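Local coordinates for protein Baccell_00875 (Bacteroides cellulosilyticus DSM 14838, PDB 5NO8) that probably acts as a polysaccharide lyase that removes L-rhamnose caps, likely those joined to glucuronic acid, from complex arabinogalactan proteins, at residues His166-Ala174 against Tyr322-Asp331; Arg395-Val403 against Leu414-Val425. All coordinates share one frame; numbering follows the deposited sequence.

Interactions 1 and 2 lie in different parts of one chain, on opposite sides of its centre. Their own centres are 45 Å apart and their nearest atoms about 23 Å, so they do not touch. Interaction 1 joins two beta sheets, where the turn in His166-Ala174 docks on strand residues of Tyr322-Asp331; three hydrogen bonds, two of them through a side-chain hydroxyl, and bridging waters carry much of it. Interaction 2 is an apolar, fully buried pairing of consecutive helices in the helical part of the fold. They follow each other along the sequence, the first between segments 148 residues apart and the second between near neighbours.

Interaction 1: residues His166-Ala174 against Tyr322-Asp331; sequences HIWKGGSAA and YNGNKQTHAD
The six-membered ring of Trp168 lies obliquely over His329, its CZ2 above one face of the imidazole, with the ring centroids 4.9 Å apart and the planes 31° from each other. The first torsion of His329 sets CG between its backbone N and carbonyl carbon (chi1 82°), which carries the ring up to the turn, where CE1 meets Lys169 O edge-on at 3.3 Å. His329 NE2 donates to Asp331 OD2 at 3.0 Å; the oxygen lies near the imidazole plane, while the nitrogen meets the carboxylate from above its plane, and this bond helps to hold the ring's rotation beneath the indole. Were His329 an alanine, Asp331 would probably lose this donor and a gap would open beside Trp168.

At the indole edge, a water accepts from Trp168 NE1 and donates to both Thr328 OG1 and His329 O, so it ties the two segments together. Thr328 OG1 in turn donates to Gly170 O at 2.6 Å. Ala173 N reaches that oxygen from the other face of its plane, closing the type II' turn Gly170-Ala173. Further on, Ser172 grips Gln327 twice. Its N donates to Gln327 O at 2.9 Å, almost in line with the carbonyl bond, while Gln327 N gives a straight bond (168° at the hydrogen) to Ser172 OG at 3.0 Å. Gly171 has positive phi, and a CB on it would run into Gln327 O. Beside this pair, the CD of Lys326 rests on Ser172 CB at 3.7 Å.

Because His166-Ala174 runs from edge strand 163-168 towards strand 175-180, this is the turn of a beta hairpin in one sheet docked on strand 326-335 of another, an interface between two beta sheets.

Interaction 2: residues Arg395-Val403 against Leu414-Val425; sequences RLGMGVLLV and LKQSLLRYADFV
Ser417 OG, hydrogen-bonded to Tyr366 OH and more weakly to Gln354 NE2, lies 4.1 Å from Leu402 CD2; its polar needs are met outside the helix pair, while the contact itself is apolar. Leu402 points at the partner helix and packs against two leucines: its CG meets Leu414 CD2 at 4.0 Å, the side chains crossing at about a right angle, and its CB touches Leu418 CD2 at 3.8 Å. Leu418 reaches further, with CD2 resting 3.4 Å from Gly399 O and both methyls against Val403 CG2.

Gly399 lets Tyr421 come close to the backbone: its CE2 lies 3.8 Å from Gly399 CA, and a CB there would clash with the ring. With CG anti to the backbone N (chi1 -175°), Tyr421 extends across the gap until its OH lies 3.3 Å from both CA and CD2 of Leu396. Val425 CG2 sits over one face of the same ring and also meets Leu396 CD1 at 4.1 Å.

The two segments run roughly antiparallel, at 146°, their axes approaching to 10.1 Å, as a helical hairpin. Helix 448-465 packs on Val403 and Val425, helix 338-352 on Leu402 and Leu414, and helix 682-692 lies against Val400 and Leu401.

Interaction 1: residues His166-Ala174 against Tyr322-Asp331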
loop_
_atom_site.group_PDB
_atom_site.type_symbol
_atom_site.label_atom_id
_atom_site.label_comp_id
_atom_site.label_asym_id
_atom_site.label_seq_id
_atom_site.Cartn_x
_atom_site.Cartn_y
_atom_site.Cartn_z
ATOM N N HIS A 166 -7.568 5.643 4.619
ATOM C CA HIS A 166 -7.987 4.723 3.559
ATOM C C HIS A 166 -8.943 5.485 2.672
ATOM O O HIS A 166 -10.106 5.696 3.035
ATOM C CB HIS A 166 -8.617 3.506 4.183
ATOM C CG HIS A 166 -7.649 2.749 5.038
ATOM N ND1 HIS A 166 -6.481 2.221 4.527
ATOM C CD2 HIS A 166 -7.621 2.519 6.380
ATOM C CE1 HIS A 166 -5.788 1.675 5.519
ATOM N NE2 HIS A 166 -6.465 1.821 6.646
ATOM N N ILE A 167 -8.435 5.872 1.508
ATOM C CA ILE A 167 -9.177 6.718 0.571
ATOM C C ILE A 167 -9.812 5.827 -0.486
ATOM O O ILE A 167 -9.121 4.986 -1.051
ATOM C CB ILE A 167 -8.244 7.712 -0.122
ATOM C CG1 ILE A 167 -7.480 8.537 0.919
ATOM C CG2 ILE A 167 -9.040 8.633 -1.054
ATOM C CD1 ILE A 167 -6.308 9.268 0.316
ATOM N N TRP A 168 -11.107 6.001 -0.725
ATOM C CA TRP A 168 -11.775 5.335 -1.838
ATOM C C TRP A 168 -12.361 6.357 -2.773
ATOM O O TRP A 168 -13.312 7.089 -2.400
ATOM C CB TRP A 168 -12.833 4.337 -1.403
ATOM C CG TRP A 168 -13.466 3.642 -2.565
ATOM C CD1 TRP A 168 -14.802 3.451 -2.770
ATOM C CD2 TRP A 168 -12.799 3.085 -3.715
ATOM N NE1 TRP A 168 -15.001 2.822 -3.964
ATOM C CE2 TRP A 168 -13.802 2.560 -4.555
ATOM C CE3 TRP A 168 -11.453 2.943 -4.095
ATOM C CZ2 TRP A 168 -13.517 1.919 -5.772
ATOM C CZ3 TRP A 168 -11.172 2.336 -5.322
ATOM C CH2 TRP A 168 -12.216 1.820 -6.134
ATOM N N LYS A 169 -11.815 6.374 -3.991
ATOM C CA LYS A 169 -12.269 7.259 -5.057
ATOM C C LYS A 169 -13.538 6.731 -5.737
ATOM O O LYS A 169 -13.617 6.614 -6.958
ATOM C CB LYS A 169 -11.131 7.495 -6.081
ATOM C CG LYS A 169 -10.658 6.245 -6.808
ATOM C CD LYS A 169 -9.516 6.529 -7.788
ATOM C CE LYS A 169 -9.231 5.259 -8.587
ATOM N NZ LYS A 169 -8.131 5.417 -9.551
ATOM N N GLY A 170 -14.559 6.457 -4.946
ATOM C CA GLY A 170 -15.747 5.751 -5.425
ATOM C C GLY A 170 -16.862 6.608 -5.967
ATOM O O GLY A 170 -18.037 6.209 -5.884
ATOM N N GLY A 171 -16.537 7.767 -6.522
ATOM C CA GLY A 171 -17.559 8.601 -7.176
ATOM C C GLY A 171 -18.578 9.099 -6.159
ATOM O O GLY A 171 -18.205 9.729 -5.158
ATOM N N SER A 172 -19.860 8.800 -6.403
ATOM C CA SER A 172 -20.938 9.193 -5.489
ATOM C C SER A 172 -20.849 8.486 -4.159
ATOM O O SER A 172 -21.420 8.972 -3.188
ATOM C CB SER A 172 -22.329 8.939 -6.088
ATOM O OG SER A 172 -22.444 9.505 -7.387
ATOM N N ALA A 173 -20.158 7.342 -4.126
ATOM C CA ALA A 173 -20.002 6.542 -2.914
ATOM C C ALA A 173 -18.571 6.566 -2.425
ATOM O O ALA A 173 -18.099 5.627 -1.770
ATOM C CB ALA A 173 -20.437 5.127 -3.192
ATOM N N ALA A 174 -17.871 7.664 -2.721
ATOM C CA ALA A 174 -16.528 7.847 -2.223
ATOM C C ALA A 174 -16.525 8.001 -0.697
ATOM O O ALA A 174 -17.504 8.399 -0.098
ATOM C CB ALA A 174 -15.897 9.061 -2.873
ATOM N N TYR A 322 -27.359 4.438 -10.073
ATOM C CA TYR A 322 -28.483 4.250 -9.141
ATOM C C TYR A 322 -29.048 5.596 -8.691
ATOM O O TYR A 322 -28.381 6.624 -8.765
ATOM C CB TYR A 322 -28.104 3.373 -7.916
ATOM C CG TYR A 322 -26.927 3.889 -7.148
ATOM C CD1 TYR A 322 -25.630 3.730 -7.645
ATOM C CD2 TYR A 322 -27.087 4.565 -5.951
ATOM C CE1 TYR A 322 -24.537 4.263 -6.976
ATOM C CE2 TYR A 322 -26.005 5.062 -5.262
ATOM C CZ TYR A 322 -24.724 4.912 -5.784
ATOM O OH TYR A 322 -23.632 5.482 -5.114
ATOM N N ASN A 323 -30.301 5.555 -8.242
ATOM C CA ASN A 323 -30.973 6.723 -7.626
ATOM C C ASN A 323 -30.922 7.993 -8.474
ATOM O O ASN A 323 -30.648 9.101 -7.989
ATOM C CB ASN A 323 -30.437 6.958 -6.194
ATOM C CG ASN A 323 -30.737 5.805 -5.247
ATOM O OD1 ASN A 323 -30.300 5.800 -4.082
ATOM N ND2 ASN A 323 -31.429 4.816 -5.731
ATOM N N GLY A 324 -31.109 7.808 -9.766
ATOM C CA GLY A 324 -31.217 8.915 -10.709
ATOM C C GLY A 324 -29.909 9.459 -11.216
ATOM O O GLY A 324 -29.738 9.587 -12.417
ATOM N N ASN A 325 -29.009 9.852 -10.310
ATOM C CA ASN A 325 -27.785 10.511 -10.721
ATOM C C ASN A 325 -26.523 10.068 -9.970
ATOM O O ASN A 325 -25.521 10.785 -9.978
ATOM C CB ASN A 325 -27.977 12.026 -10.581
ATOM C CG ASN A 325 -28.056 12.488 -9.132
ATOM O OD1 ASN A 325 -28.322 11.726 -8.218
ATOM N ND2 ASN A 325 -27.807 13.768 -8.929
ATOM N N LYS A 326 -26.572 8.911 -9.330
ATOM C CA LYS A 326 -25.419 8.434 -8.567
ATOM C C LYS A 326 -24.681 7.358 -9.359
ATOM O O LYS A 326 -25.294 6.591 -10.143
ATOM C CB LYS A 326 -25.863 7.857 -7.227
ATOM C CG LYS A 326 -26.750 8.755 -6.391
ATOM C CD LYS A 326 -25.939 9.689 -5.546
ATOM C CE LYS A 326 -26.837 10.530 -4.660
ATOM N NZ LYS A 326 -26.080 11.723 -4.198
ATOM N N GLN A 327 -23.371 7.280 -9.118
ATOM C CA GLN A 327 -22.547 6.237 -9.707
ATOM C C GLN A 327 -21.397 5.901 -8.822
ATOM O O GLN A 327 -20.851 6.750 -8.123
ATOM C CB GLN A 327 -22.028 6.586 -11.098
ATOM C CG GLN A 327 -21.057 7.735 -11.175
ATOM C CD GLN A 327 -20.607 7.992 -12.601
ATOM O OE1 GLN A 327 -20.987 8.999 -13.206
ATOM N NE2 GLN A 327 -19.793 7.084 -13.147
ATOM N N THR A 328 -21.019 4.645 -8.882
ATOM C CA THR A 328 -19.797 4.191 -8.206
ATOM C C THR A 328 -19.248 3.014 -8.971
ATOM O O THR A 328 -19.868 2.571 -9.940
ATOM C CB THR A 328 -20.055 3.901 -6.696
ATOM O OG1 THR A 328 -18.816 3.705 -5.996
ATOM C CG2 THR A 328 -20.942 2.701 -6.447
ATOM N N HIS A 329 -18.086 2.515 -8.563
ATOM C CA HIS A 329 -17.408 1.475 -9.310
ATOM C C HIS A 329 -16.566 0.524 -8.460
ATOM O O HIS A 329 -16.380 0.729 -7.252
ATOM C CB HIS A 329 -16.538 2.120 -10.397
ATOM C CG HIS A 329 -15.202 2.605 -9.912
ATOM N ND1 HIS A 329 -15.052 3.730 -9.140
ATOM C CD2 HIS A 329 -13.963 2.082 -10.063
ATOM C CE1 HIS A 329 -13.764 3.907 -8.879
ATOM N NE2 HIS A 329 -13.081 2.920 -9.423
ATOM N N ALA A 330 -16.122 -0.531 -9.134
ATOM C CA ALA A 330 -15.083 -1.440 -8.666
ATOM C C ALA A 330 -14.045 -1.644 -9.757
ATOM O O ALA A 330 -14.379 -1.628 -10.941
ATOM C CB ALA A 330 -15.675 -2.767 -8.274
ATOM N N ASP A 331 -12.780 -1.818 -9.351
ATOM C CA ASP A 331 -11.660 -2.031 -10.289
ATOM C C ASP A 331 -11.133 -3.468 -10.138
ATOM O O ASP A 331 -10.655 -3.839 -9.061
ATOM C CB ASP A 331 -10.518 -1.070 -10.010
ATOM C CG ASP A 331 -10.895 0.383 -10.236
ATOM O OD1 ASP A 331 -11.443 0.692 -11.327
ATOM O OD2 ASP A 331 -10.621 1.216 -9.325
HETATM O O HOH W 1 -17.502 1.647 -4.956
HETATM O O HOH W 2 -23.102 11.356 -3.605
HETATM O O HOH W 3 -23.352 12.008 -7.732
HETATM O O HOH W 4 -23.864 6.790 -2.877
#

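Interaction 2: residues Arg395-Val403 against Leu414-Val425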
loop_
_atom_site.group_PDB
_atom_site.type_symbol
_atom_site.label_atom_id
_atom_site.label_comp_id
_atom_site.label_asym_id
_atom_site.label_seq_id
_atom_site.Cartn_x
_atom_site.Cartn_y
_atom_site.Cartn_z
ATOM N N ARG A 395 17.335 -7.552 -4.430
ATOM C CA ARG A 395 17.397 -8.355 -5.679
ATOM C C ARG A 395 17.600 -9.860 -5.428
ATOM O O ARG A 395 17.342 -10.669 -6.327
ATOM C CB ARG A 395 18.467 -7.840 -6.643
ATOM C CG ARG A 395 18.063 -6.722 -7.601
ATOM C CD ARG A 395 17.545 -5.476 -6.914
ATOM N NE ARG A 395 18.586 -4.829 -6.109
ATOM C CZ ARG A 395 18.365 -3.855 -5.230
ATOM N NH1 ARG A 395 17.128 -3.370 -5.039
ATOM N NH2 ARG A 395 19.388 -3.353 -4.532
ATOM N N LEU A 396 18.016 -10.239 -4.219
ATOM C CA LEU A 396 17.956 -11.638 -3.747
ATOM C C LEU A 396 16.606 -12.335 -3.949
ATOM O O LEU A 396 16.567 -13.552 -4.115
ATOM C CB LEU A 396 18.377 -11.774 -2.282
ATOM C CG LEU A 396 19.885 -11.914 -1.992
ATOM C CD1 LEU A 396 20.320 -13.347 -2.327
ATOM C CD2 LEU A 396 20.749 -10.916 -2.742
ATOM N N GLY A 397 15.505 -11.573 -3.926
ATOM C CA GLY A 397 14.201 -12.136 -4.141
ATOM C C GLY A 397 14.061 -12.854 -5.464
ATOM O O GLY A 397 13.329 -13.837 -5.525
ATOM N N MET A 398 14.747 -12.396 -6.497
ATOM C CA MET A 398 14.749 -13.108 -7.799
ATOM C C MET A 398 15.322 -14.519 -7.671
ATOM O O MET A 398 14.759 -15.475 -8.231
ATOM C CB MET A 398 15.461 -12.316 -8.864
ATOM C CG MET A 398 14.602 -11.133 -9.321
ATOM S SD MET A 398 15.286 -10.187 -10.637
ATOM C CE MET A 398 16.322 -9.062 -9.688
ATOM N N GLY A 399 16.380 -14.683 -6.871
ATOM C CA GLY A 399 16.885 -16.034 -6.616
ATOM C C GLY A 399 15.932 -16.881 -5.800
ATOM O O GLY A 399 15.729 -18.065 -6.074
ATOM N N VAL A 400 15.318 -16.302 -4.780
ATOM C CA VAL A 400 14.425 -17.056 -3.930
ATOM C C VAL A 400 13.192 -17.484 -4.761
ATOM O O VAL A 400 12.720 -18.626 -4.658
ATOM C CB VAL A 400 14.041 -16.270 -2.668
ATOM C CG1 VAL A 400 13.057 -17.043 -1.818
ATOM C CG2 VAL A 400 15.300 -15.939 -1.855
ATOM N N LEU A 401 12.703 -16.583 -5.610
ATOM C CA LEU A 401 11.592 -16.943 -6.476
ATOM C C LEU A 401 11.978 -18.114 -7.408
ATOM O O LEU A 401 11.201 -19.089 -7.541
ATOM C CB LEU A 401 11.164 -15.775 -7.356
ATOM C CG LEU A 401 10.084 -16.106 -8.389
ATOM C CD1 LEU A 401 8.851 -16.688 -7.723
ATOM C CD2 LEU A 401 9.740 -14.865 -9.196
ATOM N N LEU A 402 13.120 -17.990 -8.088
ATOM C CA LEU A 402 13.520 -19.059 -9.020
ATOM C C LEU A 402 13.691 -20.417 -8.336
ATOM O O LEU A 402 13.331 -21.437 -8.933
ATOM C CB LEU A 402 14.719 -18.698 -9.856
ATOM C CG LEU A 402 14.423 -17.996 -11.179
ATOM C CD1 LEU A 402 13.568 -16.741 -11.054
ATOM C CD2 LEU A 402 15.713 -17.696 -11.912
ATOM N N VAL A 403 14.178 -20.433 -7.089
ATOM C CA VAL A 403 14.203 -21.691 -6.316
ATOM C C VAL A 403 12.806 -22.255 -6.105
ATOM O O VAL A 403 12.581 -23.446 -6.310
ATOM C CB VAL A 403 14.844 -21.549 -4.912
ATOM C CG1 VAL A 403 14.746 -22.876 -4.167
ATOM C CG2 VAL A 403 16.275 -21.110 -5.029
ATOM N N LEU A 414 16.608 -23.527 -14.724
ATOM C CA LEU A 414 16.547 -22.780 -13.471
ATOM C C LEU A 414 17.640 -23.228 -12.512
ATOM O O LEU A 414 18.282 -22.390 -11.876
ATOM C CB LEU A 414 15.190 -22.924 -12.778
ATOM C CG LEU A 414 13.975 -22.335 -13.506
ATOM C CD1 LEU A 414 12.743 -22.385 -12.621
ATOM C CD2 LEU A 414 14.264 -20.906 -13.957
ATOM N N LYS A 415 17.801 -24.544 -12.353
ATOM C CA LYS A 415 18.833 -25.065 -11.457
ATOM C C LYS A 415 20.197 -24.528 -11.855
ATOM O O LYS A 415 20.944 -24.080 -10.993
ATOM C CB LYS A 415 18.854 -26.594 -11.439
ATOM C CG LYS A 415 19.902 -27.167 -10.507
ATOM C CD LYS A 415 19.551 -28.585 -10.099
ATOM C CE LYS A 415 20.688 -29.200 -9.298
ATOM N NZ LYS A 415 20.375 -30.616 -8.977
ATOM N N GLN A 416 20.515 -24.560 -13.148
ATOM C CA GLN A 416 21.827 -24.089 -13.625
ATOM C C GLN A 416 22.001 -22.597 -13.424
ATOM O O GLN A 416 23.061 -22.136 -13.021
ATOM C CB GLN A 416 22.079 -24.469 -15.095
ATOM C CG GLN A 416 22.413 -25.948 -15.283
ATOM C CD GLN A 416 23.408 -26.472 -14.235
ATOM O OE1 GLN A 416 24.518 -25.937 -14.103
ATOM N NE2 GLN A 416 22.988 -27.477 -13.446
ATOM N N SER A 417 20.931 -21.853 -13.657
ATOM C CA SER A 417 20.939 -20.426 -13.401
ATOM C C SER A 417 21.180 -20.124 -11.910
ATOM O O SER A 417 21.967 -19.230 -11.580
ATOM C CB SER A 417 19.608 -19.814 -13.889
ATOM O OG SER A 417 19.468 -18.466 -13.484
ATOM N N LEU A 418 20.485 -20.853 -11.039
ATOM C CA LEU A 418 20.550 -20.685 -9.606
ATOM C C LEU A 418 21.913 -21.052 -9.016
ATOM O O LEU A 418 22.379 -20.374 -8.094
ATOM C CB LEU A 418 19.482 -21.481 -8.895
ATOM C CG LEU A 418 18.068 -20.890 -9.012
ATOM C CD1 LEU A 418 17.058 -21.958 -8.665
ATOM C CD2 LEU A 418 17.912 -19.671 -8.089
ATOM N N LEU A 419 22.536 -22.113 -9.526
ATOM C CA LEU A 419 23.898 -22.470 -9.062
ATOM C C LEU A 419 24.869 -21.339 -9.334
ATOM O O LEU A 419 25.717 -21.030 -8.495
ATOM C CB LEU A 419 24.374 -23.801 -9.671
ATOM C CG LEU A 419 23.607 -25.000 -9.101
ATOM C CD1 LEU A 419 23.769 -26.210 -10.013
ATOM C CD2 LEU A 419 24.014 -25.368 -7.686
ATOM N N ARG A 420 24.720 -20.691 -10.484
ATOM C CA ARG A 420 25.527 -19.547 -10.815
ATOM C C ARG A 420 25.241 -18.353 -9.935
ATOM O O ARG A 420 26.169 -17.631 -9.539
ATOM C CB ARG A 420 25.339 -19.147 -12.261
ATOM C CG ARG A 420 25.986 -20.110 -13.225
ATOM C CD ARG A 420 25.673 -19.731 -14.649
ATOM N NE ARG A 420 26.074 -18.363 -14.946
ATOM C CZ ARG A 420 25.333 -17.434 -15.557
ATOM N NH1 ARG A 420 24.099 -17.692 -16.020
ATOM N NH2 ARG A 420 25.845 -16.215 -15.741
ATOM N N TYR A 421 23.961 -18.124 -9.651
ATOM C CA TYR A 421 23.598 -17.024 -8.782
ATOM C C TYR A 421 24.162 -17.196 -7.389
ATOM O O TYR A 421 24.789 -16.271 -6.846
ATOM C CB TYR A 421 22.072 -16.894 -8.669
ATOM C CG TYR A 421 21.665 -15.688 -7.876
ATOM C CD1 TYR A 421 22.145 -14.422 -8.218
ATOM C CD2 TYR A 421 20.794 -15.787 -6.820
ATOM C CE1 TYR A 421 21.771 -13.300 -7.512
ATOM C CE2 TYR A 421 20.390 -14.657 -6.131
ATOM C CZ TYR A 421 20.902 -13.419 -6.478
ATOM O OH TYR A 421 20.506 -12.297 -5.779
ATOM N N ALA A 422 23.961 -18.373 -6.823
ATOM C CA ALA A 422 24.401 -18.671 -5.468
ATOM C C ALA A 422 25.926 -18.561 -5.303
ATOM O O ALA A 422 26.410 -18.140 -4.253
ATOM C CB ALA A 422 23.932 -20.035 -5.031
ATOM N N ASP A 423 26.651 -18.927 -6.344
ATOM C CA ASP A 423 28.086 -18.666 -6.408
ATOM C C ASP A 423 28.433 -17.202 -6.451
ATOM O O ASP A 423 29.341 -16.765 -5.743
ATOM C CB ASP A 423 28.713 -19.358 -7.600
ATOM C CG ASP A 423 29.521 -20.517 -7.177
ATOM O OD1 ASP A 423 28.937 -21.581 -6.887
ATOM O OD2 ASP A 423 30.743 -20.321 -7.050
ATOM N N PHE A 424 27.758 -16.443 -7.310
ATOM C CA PHE A 424 27.914 -14.993 -7.316
ATOM C C PHE A 424 27.685 -14.404 -5.920
ATOM O O PHE A 424 28.482 -13.589 -5.459
ATOM C CB PHE A 424 26.985 -14.308 -8.344
ATOM C CG PHE A 424 26.691 -12.866 -8.021
ATOM C CD1 PHE A 424 27.626 -11.866 -8.308
ATOM C CD2 PHE A 424 25.493 -12.504 -7.393
ATOM C CE1 PHE A 424 27.359 -10.533 -7.995
ATOM C CE2 PHE A 424 25.231 -11.180 -7.063
ATOM C CZ PHE A 424 26.160 -10.192 -7.368
ATOM N N VAL A 425 26.613 -14.819 -5.247
ATOM C CA VAL A 425 26.309 -14.279 -3.929
ATOM C C VAL A 425 27.426 -14.618 -2.915
ATOM O O VAL A 425 27.910 -13.732 -2.182
ATOM C CB VAL A 425 24.953 -14.776 -3.406
ATOM C CG1 VAL A 425 24.702 -14.318 -1.979
ATOM C CG2 VAL A 425 23.833 -14.276 -4.325
#